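Side-chain contacts in 6-aminohexanoate-dimer hydrolase (PDB 4GB7), which probably hydrolyses the amide bond of short linear 6-aminohexanoate oligomers such as the dimer, as a serine hydrolase of the beta-lactamase-like fold: residues Q151-A154 with R158-L161; G252-L257 with H356-I361; I260-T265 with T294-A299. All blocks are in the same frame, centred on the assembly; numbering follows the deposited sequence.

Contact 1: Q151-A154 with R158-L161; sequences QSLA and RIDL
Leu153 and Ala154, in the last turn of helix 143-155, are packed against Arg158, Ile159 and Leu161 of the chain that follows, and the contact illustrates how a helix end can be sealed by its own departing loop. The backbone joins first: Arg158 N donates to Leu153 O at 2.9 Å with an N-H...O angle of 161°, a fairly straight bond that fixes where the loop sets off. Beyond it the chain doubles back beside the helix, and Ala154 CA makes a CH...O contact of 3.4 Å with Ile159 O.

The side-chain meetings then differ in orientation. The Ala154 methyl sits at the fork of Leu161, with CB 3.6 Å from CG and almost equally distant from the two terminal methyls. Ile159 lays its ethyl arm along the helix backbone, CG1 3.6 Å from Ala154 N and CD1 3.8 Å from Leu153 CB; a chi1 of 63° tucks CG1 in over its own backbone, with N on one flank and C on the other. Arg158 instead lies aslant the Leu153 side chain, its CD 3.9 Å from Leu153 CD2, and here it is the aliphatic part that makes the nearest approach. Gln151, one helical turn back, crosses Leu161 at about a right angle, with OE1 3.8 Å from Leu161 CD1, a packing contact; the amide NE2 is held by Glu155.

Leu161 and Ile159 also rest on Leu182 at the start of helix 182-186, to which Leu161 is further tied through backbone bonding with Gln183. On another side Leu153 packs on Ile261 and Thr265 of helix 251-265, while Arg276 of helix 269-278 adjoins it too. The turn of chain is thus wedged among three helices.

Contact 2: G252-L257 with H356-I361; sequences GSTETL and HNQWWI
Gln358 reaches from a tight beta turn to Thr254 on helix 251-265, and it exemplifies how one long polar side chain can join backbones that stay well apart: the two CA atoms are 8.2 Å from each other. Its CB already points at the helix. CG stands anti to the carbonyl carbon (chi1 -49°), and a second bend at chi2 (-72°) swings the amide to the helix surface, where CD lies 3.8 Å from Thr254 OG1.

At the tip the two amide atoms part company. OE1 accepts a hydrogen bond from Thr254 OG1 at 2.7 Å, the hydroxyl lying in the carbonyl plane with a C=O...O angle of 148°. The same oxygen is 3.4 Å from Thr254 CG2, so hydroxyl and methyl both border it. NE2 goes to a different part of the protein and bonds to Met186 O, at the end of helix 182-186; Leu257 CD1 approaches that nitrogen at 4.5 Å. Held at both ends, the amide has its flip state defined by one acceptor and one donor, and this matters in a buried contact. Lys143 of helix 143-155 touches both Gln358 and Thr254, bringing a third helix to the junction.

Gln358 owes its place to a type I' turn from His356 to Trp359, whose outer residues exchange backbone bonds in both directions to form a two-residue beta hairpin of strands 354-356 and 359-361. Lys143 belongs, with Ser140 and Tyr249, to a pattern consistent with the SxxK nucleophile motif and tyrosine of serine beta-lactamase-like enzymes. The Gln358-Thr254 bond would then be part of the packing beside the probable active site of this fold.

Contact 3: I260-T265 with T294-A299; sequences IIRTIT and TKIEQA
A buried side-on salt bridge between Arg262 and Glu297 fastens the loop joining strands 287-290 and 303-305 to the last turns of helix 251-265, within the beta-lactamase-like fold. It is an instructive variant of the arginine-carboxylate pair, since two guanidinium nitrogens converge on one oxygen rather than matching one each. Glu297 OE1 accepts from Arg262 NE at 3.0 Å and from Arg262 NH2 at 2.9 Å. Both N-H...O angles are 145°, the bending expected when a single atom serves two donors. NE meets that oxygen nearly along its C-O axis, NH2 from the anti side and somewhat out of the carboxylate plane. Guanidinium and carboxylate are almost coplanar, their planes 9° apart.

Arg262 gets there by a straight run from CG to NE, whereas Glu297 is folded at chi2, which carries its carboxylate back to the arginine edge. The remaining carboxylate oxygen, OE2, is bonded to Asn67 ND2 on strand 66-69 and to Ala270 N in the first turn of helix 269-278. Such a helix start, together with the guanidinium, would probably favour the negative charge of Glu297. NH1 of Arg262 is in turn bonded to Tyr231 OH, so NH1 and OE2, which the bridge itself does not use, are bonded as well.

Ile296 supplies the apolar side of the contact. It crosses the arginine obliquely, with CD1 4.0 Å from the Arg262 CD methylene and CG2 at the guanidinium. Ala299 CB approaches NH2 obliquely. The nearest point of this packing is the Ile296 methyl CG2, which sits over one guanidinium face, off-centre and nearer NH1, 3.4 Å above the plane and 3.5 Å from Arg262 NH1.

How the contacts relate
Followed from the N terminus, contact 1 comes first and closes a loop of only three residues where helix 143-155 ends. Contacts 2 and 3 lie wholly after it. Contact 2 spans 98 residues, from helix 251-265 to the hairpin of strands 354-356 and 359-361, and contact 3, spanning 28, nests inside that loop without crossing it. Helix 251-265 is shared by contacts 2 and 3: in its earlier part Glu255 OE1 probably accepts a hydrogen bond from Ala299 N at 3.0 Å, joining them. Near its end, Ile264 packs its CG1 on Ile159 CG2 at 3.6 Å, linking contact 3 to contact 1.

Contact 1: Q151-A154 with R158-L161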
loop_
_atom_site.group_PDB
_atom_site.type_symbol
_atom_site.label_atom_id
_atom_site.label_comp_id
_atom_site.label_asym_id
_atom_site.label_seq_id
_atom_site.Cartn_x
_atom_site.Cartn_y
_atom_site.Cartn_z
ATOM N N GLN A 151 8.944 0.288 -12.761
ATOM C CA GLN A 151 10.424 0.244 -12.759
ATOM C C GLN A 151 10.929 -0.896 -13.644
ATOM O O GLN A 151 11.896 -0.717 -14.414
ATOM C CB GLN A 151 10.984 0.104 -11.354
ATOM C CG GLN A 151 12.471 0.446 -11.234
ATOM C CD GLN A 151 12.730 1.905 -11.574
ATOM O OE1 GLN A 151 12.014 2.805 -11.109
ATOM N NE2 GLN A 151 13.711 2.148 -12.422
ATOM N N SER A 152 10.266 -2.056 -13.552
ATOM C CA SER A 152 10.628 -3.233 -14.379
ATOM C C SER A 152 10.459 -2.885 -15.856
ATOM O O SER A 152 11.342 -3.155 -16.649
ATOM C CB SER A 152 9.785 -4.457 -14.038
ATOM O OG SER A 152 9.907 -4.747 -12.659
ATOM N N LEU A 153 9.313 -2.317 -16.225
ATOM C CA LEU A 153 9.078 -1.976 -17.627
ATOM C C LEU A 153 10.053 -0.957 -18.167
ATOM O O LEU A 153 10.481 -1.027 -19.365
ATOM C CB LEU A 153 7.633 -1.503 -17.816
ATOM C CG LEU A 153 6.516 -2.533 -17.677
ATOM C CD1 LEU A 153 5.192 -1.814 -17.523
ATOM C CD2 LEU A 153 6.464 -3.461 -18.866
ATOM N N ALA A 154 10.427 -0.010 -17.303
ATOM C CA ALA A 154 11.373 1.054 -17.700
ATOM C C ALA A 154 12.757 0.440 -17.981
ATOM O O ALA A 154 13.396 0.680 -19.049
ATOM C CB ALA A 154 11.435 2.148 -16.652
ATOM N N ARG A 158 10.666 -0.622 -22.273
ATOM C CA ARG A 158 9.304 -0.609 -22.813
ATOM C C ARG A 158 8.604 0.732 -22.616
ATOM O O ARG A 158 7.620 1.072 -23.335
ATOM C CB ARG A 158 8.481 -1.741 -22.194
ATOM C CG ARG A 158 9.055 -3.091 -22.618
ATOM C CD ARG A 158 8.164 -4.238 -22.282
ATOM N NE ARG A 158 6.974 -4.213 -23.130
ATOM C CZ ARG A 158 5.965 -5.072 -23.024
ATOM N NH1 ARG A 158 5.976 -6.008 -22.075
ATOM N NH2 ARG A 158 4.923 -4.946 -23.835
ATOM N N ILE A 159 9.084 1.457 -21.614
ATOM C CA ILE A 159 8.650 2.815 -21.286
ATOM C C ILE A 159 9.891 3.613 -20.831
ATOM O O ILE A 159 10.936 3.050 -20.447
ATOM C CB ILE A 159 7.577 2.839 -20.173
ATOM C CG1 ILE A 159 8.091 2.286 -18.864
ATOM C CG2 ILE A 159 6.274 2.140 -20.613
ATOM C CD1 ILE A 159 7.071 2.213 -17.745
ATOM N N ASP A 160 9.758 4.931 -20.873
ATOM C CA ASP A 160 10.778 5.868 -20.474
ATOM C C ASP A 160 10.167 6.730 -19.386
ATOM O O ASP A 160 9.166 7.420 -19.629
ATOM C CB ASP A 160 11.131 6.712 -21.682
ATOM C CG ASP A 160 12.273 7.690 -21.437
ATOM O OD1 ASP A 160 12.526 8.125 -20.321
ATOM O OD2 ASP A 160 12.885 8.105 -22.448
ATOM N N LEU A 161 10.770 6.681 -18.206
ATOM C CA LEU A 161 10.255 7.383 -17.051
ATOM C C LEU A 161 10.274 8.917 -17.194
ATOM O O LEU A 161 9.586 9.621 -16.489
ATOM C CB LEU A 161 10.989 6.932 -15.804
ATOM C CG LEU A 161 10.817 5.470 -15.398
ATOM C CD1 LEU A 161 11.591 5.157 -14.123
ATOM C CD2 LEU A 161 9.352 5.125 -15.202
#

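Contact 2: G252-L257 with H356-I361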
loop_
_atom_site.group_PDB
_atom_site.type_symbol
_atom_site.label_atom_id
_atom_site.label_comp_id
_atom_site.label_asym_id
_atom_site.label_seq_id
_atom_site.Cartn_x
_atom_site.Cartn_y
_atom_site.Cartn_z
ATOM N N GLY A 252 -4.653 9.141 -7.857
ATOM C CA GLY A 252 -4.703 9.278 -9.295
ATOM C C GLY A 252 -3.392 9.081 -9.983
ATOM O O GLY A 252 -3.367 8.613 -11.160
ATOM N N SER A 253 -2.296 9.456 -9.325
ATOM C CA SER A 253 -0.983 9.268 -9.932
ATOM C C SER A 253 -0.684 7.780 -10.137
ATOM O O SER A 253 -0.277 7.344 -11.209
ATOM C CB SER A 253 0.130 9.931 -9.102
ATOM O OG SER A 253 -0.038 11.352 -9.060
ATOM N N THR A 254 -0.931 6.974 -9.102
ATOM C CA THR A 254 -0.759 5.529 -9.222
ATOM C C THR A 254 -1.729 4.928 -10.248
ATOM O O THR A 254 -1.359 4.032 -11.020
ATOM C CB THR A 254 -0.988 4.874 -7.859
ATOM O OG1 THR A 254 -0.324 5.648 -6.868
ATOM C CG2 THR A 254 -0.444 3.416 -7.843
ATOM N N GLU A 255 -2.967 5.429 -10.284
ATOM C CA GLU A 255 -3.973 4.914 -11.230
ATOM C C GLU A 255 -3.521 5.186 -12.648
ATOM O O GLU A 255 -3.728 4.336 -13.535
ATOM C CB GLU A 255 -5.351 5.487 -10.988
ATOM C CG GLU A 255 -5.974 5.150 -9.629
ATOM C CD GLU A 255 -6.195 3.676 -9.344
ATOM O OE1 GLU A 255 -6.100 2.820 -10.264
ATOM O OE2 GLU A 255 -6.442 3.375 -8.142
ATOM N N THR A 256 -2.884 6.335 -12.866
ATOM C CA THR A 256 -2.361 6.657 -14.210
ATOM C C THR A 256 -1.248 5.676 -14.615
ATOM O O THR A 256 -1.203 5.136 -15.735
ATOM C CB THR A 256 -1.898 8.107 -14.287
ATOM O OG1 THR A 256 -3.006 8.998 -13.997
ATOM C CG2 THR A 256 -1.344 8.452 -15.703
ATOM N N LEU A 257 -0.303 5.503 -13.729
ATOM C CA LEU A 257 0.769 4.526 -13.912
ATOM C C LEU A 257 0.222 3.129 -14.225
ATOM O O LEU A 257 0.711 2.451 -15.087
ATOM C CB LEU A 257 1.696 4.510 -12.674
ATOM C CG LEU A 257 2.553 5.748 -12.418
ATOM C CD1 LEU A 257 3.271 5.676 -11.081
ATOM C CD2 LEU A 257 3.556 5.953 -13.566
ATOM N N HIS A 356 9.796 8.458 -2.651
ATOM C CA HIS A 356 10.397 8.115 -3.939
ATOM C C HIS A 356 9.785 6.825 -4.451
ATOM O O HIS A 356 9.758 5.821 -3.736
ATOM C CB HIS A 356 11.912 7.969 -3.782
ATOM C CG HIS A 356 12.677 7.943 -5.099
ATOM N ND1 HIS A 356 12.206 8.506 -6.241
ATOM C CD2 HIS A 356 13.929 7.454 -5.394
ATOM C CE1 HIS A 356 13.100 8.335 -7.226
ATOM N NE2 HIS A 356 14.168 7.716 -6.712
ATOM N N ASN A 357 9.266 6.842 -5.680
ATOM C CA ASN A 357 8.807 5.640 -6.364
ATOM C C ASN A 357 7.799 4.795 -5.580
ATOM O O ASN A 357 7.858 3.563 -5.541
ATOM C CB ASN A 357 10.057 4.814 -6.771
ATOM C CG ASN A 357 10.936 5.561 -7.768
ATOM O OD1 ASN A 357 10.427 6.376 -8.552
ATOM N ND2 ASN A 357 12.256 5.308 -7.723
ATOM N N GLN A 358 6.858 5.495 -4.979
ATOM C CA GLN A 358 5.718 4.942 -4.246
ATOM C C GLN A 358 6.037 4.529 -2.817
ATOM O O GLN A 358 5.163 3.986 -2.131
ATOM C CB GLN A 358 4.949 3.862 -5.021
ATOM C CG GLN A 358 4.572 4.258 -6.474
ATOM C CD GLN A 358 3.465 5.310 -6.532
ATOM O OE1 GLN A 358 2.278 4.991 -6.430
ATOM N NE2 GLN A 358 3.854 6.581 -6.763
ATOM N N TRP A 359 7.269 4.801 -2.369
ATOM C CA TRP A 359 7.713 4.488 -0.979
ATOM C C TRP A 359 8.018 5.740 -0.130
ATOM O O TRP A 359 8.579 6.739 -0.605
ATOM C CB TRP A 359 8.986 3.643 -1.002
ATOM C CG TRP A 359 8.775 2.274 -1.546
ATOM C CD1 TRP A 359 8.884 1.857 -2.873
ATOM C CD2 TRP A 359 8.513 1.084 -0.786
ATOM N NE1 TRP A 359 8.657 0.536 -2.974
ATOM C CE2 TRP A 359 8.424 0.010 -1.739
ATOM C CE3 TRP A 359 8.287 0.808 0.573
ATOM C CZ2 TRP A 359 8.123 -1.285 -1.370
ATOM C CZ3 TRP A 359 8.009 -0.497 0.932
ATOM C CH2 TRP A 359 7.930 -1.534 -0.026
ATOM N N TRP A 360 7.639 5.683 1.143
ATOM C CA TRP A 360 8.006 6.684 2.146
ATOM C C TRP A 360 9.362 6.352 2.729
ATOM O O TRP A 360 9.696 5.168 2.974
ATOM C CB TRP A 360 7.008 6.739 3.303
ATOM C CG TRP A 360 5.574 7.007 2.882
ATOM C CD1 TRP A 360 4.650 6.097 2.429
ATOM C CD2 TRP A 360 4.885 8.314 2.833
ATOM N NE1 TRP A 360 3.464 6.709 2.129
ATOM C CE2 TRP A 360 3.543 8.050 2.357
ATOM C CE3 TRP A 360 5.257 9.630 3.131
ATOM C CZ2 TRP A 360 2.621 9.053 2.187
ATOM C CZ3 TRP A 360 4.298 10.629 3.010
ATOM C CH2 TRP A 360 3.018 10.360 2.534
ATOM N N ILE A 361 10.141 7.403 2.970
ATOM C CA ILE A 361 11.486 7.288 3.521
ATOM C C ILE A 361 11.561 8.208 4.710
ATOM O O ILE A 361 11.757 9.431 4.544
ATOM C CB ILE A 361 12.551 7.681 2.469
ATOM C CG1 ILE A 361 12.390 6.845 1.219
ATOM C CG2 ILE A 361 13.944 7.557 3.054
ATOM C CD1 ILE A 361 13.018 7.447 -0.007
#

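Contact 3: I260-T265 with T294-A299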
loop_
_atom_site.group_PDB
_atom_site.type_symbol
_atom_site.label_atom_id
_atom_site.label_comp_id
_atom_site.label_asym_id
_atom_site.label_seq_id
_atom_site.Cartn_x
_atom_site.Cartn_y
_atom_site.Cartn_z
ATOM N N ILE A 260 -0.959 2.903 -17.740
ATOM C CA ILE A 260 0.193 2.697 -18.602
ATOM C C ILE A 260 0.612 1.219 -18.635
ATOM O O ILE A 260 0.828 0.648 -19.710
ATOM C CB ILE A 260 1.378 3.574 -18.174
ATOM C CG1 ILE A 260 1.018 5.059 -18.367
ATOM C CG2 ILE A 260 2.648 3.240 -18.949
ATOM C CD1 ILE A 260 1.978 6.029 -17.743
ATOM N N ILE A 261 0.691 0.588 -17.466
ATOM C CA ILE A 261 1.003 -0.848 -17.412
ATOM C C ILE A 261 0.064 -1.642 -18.329
ATOM O O ILE A 261 0.513 -2.494 -19.127
ATOM C CB ILE A 261 0.941 -1.383 -15.976
ATOM C CG1 ILE A 261 2.059 -0.757 -15.121
ATOM C CG2 ILE A 261 1.054 -2.921 -15.924
ATOM C CD1 ILE A 261 1.947 -1.014 -13.640
ATOM N N ARG A 262 -1.234 -1.401 -18.186
ATOM C CA ARG A 262 -2.234 -2.169 -18.921
ATOM C C ARG A 262 -2.092 -1.928 -20.408
ATOM O O ARG A 262 -2.137 -2.852 -21.201
ATOM C CB ARG A 262 -3.627 -1.822 -18.460
ATOM C CG ARG A 262 -3.983 -2.167 -17.010
ATOM C CD ARG A 262 -5.328 -1.591 -16.618
ATOM N NE ARG A 262 -5.555 -1.724 -15.177
ATOM C CZ ARG A 262 -5.562 -0.727 -14.294
ATOM N NH1 ARG A 262 -5.534 0.554 -14.678
ATOM N NH2 ARG A 262 -5.748 -0.982 -13.012
ATOM N N THR A 263 -1.928 -0.678 -20.784
ATOM C CA THR A 263 -1.799 -0.328 -22.186
ATOM C C THR A 263 -0.562 -0.917 -22.830
ATOM O O THR A 263 -0.636 -1.482 -23.965
ATOM C CB THR A 263 -1.814 1.198 -22.360
ATOM O OG1 THR A 263 -3.066 1.698 -21.899
ATOM C CG2 THR A 263 -1.661 1.590 -23.843
ATOM N N ILE A 264 0.585 -0.730 -22.171
ATOM C CA ILE A 264 1.871 -1.315 -22.676
ATOM C C ILE A 264 1.852 -2.853 -22.804
ATOM O O ILE A 264 2.267 -3.408 -23.808
ATOM C CB ILE A 264 3.080 -0.842 -21.854
ATOM C CG1 ILE A 264 3.293 0.674 -22.031
ATOM C CG2 ILE A 264 4.341 -1.658 -22.149
ATOM C CD1 ILE A 264 3.901 1.103 -23.339
ATOM N N THR A 265 1.353 -3.535 -21.785
ATOM C CA THR A 265 1.470 -4.977 -21.708
ATOM C C THR A 265 0.300 -5.713 -22.314
ATOM O O THR A 265 0.406 -6.920 -22.623
ATOM C CB THR A 265 1.596 -5.424 -20.243
ATOM O OG1 THR A 265 0.372 -5.180 -19.553
ATOM C CG2 THR A 265 2.763 -4.748 -19.557
ATOM N N THR A 294 -16.015 -1.697 -14.621
ATOM C CA THR A 294 -15.384 -2.139 -15.851
ATOM C C THR A 294 -14.232 -3.123 -15.668
ATOM O O THR A 294 -13.550 -3.479 -16.623
ATOM C CB THR A 294 -15.002 -0.957 -16.765
ATOM O OG1 THR A 294 -13.867 -0.245 -16.274
ATOM C CG2 THR A 294 -16.206 -0.044 -16.976
ATOM N N LYS A 295 -14.080 -3.627 -14.439
ATOM C CA LYS A 295 -13.022 -4.579 -14.071
ATOM C C LYS A 295 -11.603 -3.994 -14.168
ATOM O O LYS A 295 -10.585 -4.731 -14.239
ATOM C CB LYS A 295 -13.157 -5.910 -14.826
ATOM C CG LYS A 295 -14.513 -6.591 -14.694
ATOM C CD LYS A 295 -14.973 -6.787 -13.227
ATOM C CE LYS A 295 -13.947 -7.379 -12.208
ATOM N NZ LYS A 295 -13.681 -8.847 -12.451
ATOM N N ILE A 296 -11.534 -2.664 -14.097
ATOM C CA ILE A 296 -10.253 -1.978 -13.920
ATOM C C ILE A 296 -9.937 -1.912 -12.441
ATOM O O ILE A 296 -10.734 -1.404 -11.635
ATOM C CB ILE A 296 -10.267 -0.561 -14.537
ATOM C CG1 ILE A 296 -10.413 -0.622 -16.061
ATOM C CG2 ILE A 296 -9.025 0.220 -14.158
ATOM C CD1 ILE A 296 -9.355 -1.395 -16.800
ATOM N N GLU A 297 -8.730 -2.364 -12.085
ATOM C CA GLU A 297 -8.349 -2.455 -10.690
ATOM C C GLU A 297 -8.096 -1.060 -10.081
ATOM O O GLU A 297 -7.614 -0.170 -10.756
ATOM C CB GLU A 297 -7.057 -3.263 -10.501
ATOM C CG GLU A 297 -7.080 -4.680 -11.067
ATOM C CD GLU A 297 -6.677 -4.815 -12.504
ATOM O OE1 GLU A 297 -6.563 -3.788 -13.222
ATOM O OE2 GLU A 297 -6.570 -6.007 -12.928
ATOM N N GLN A 298 -8.448 -0.891 -8.799
ATOM C CA GLN A 298 -7.942 0.220 -7.992
ATOM C C GLN A 298 -6.477 -0.049 -7.704
ATOM O O GLN A 298 -6.166 -0.637 -6.674
ATOM C CB GLN A 298 -8.646 0.286 -6.625
ATOM C CG GLN A 298 -10.097 0.619 -6.696
ATOM C CD GLN A 298 -10.740 0.567 -5.339
ATOM O OE1 GLN A 298 -10.121 0.130 -4.362
ATOM N NE2 GLN A 298 -11.984 0.969 -5.277
ATOM N N ALA A 299 -5.597 0.402 -8.587
ATOM C CA ALA A 299 -4.181 0.230 -8.403
ATOM C C ALA A 299 -3.644 0.913 -7.139
ATOM O O ALA A 299 -2.614 0.511 -6.588
ATOM C CB ALA A 299 -3.428 0.775 -9.638
#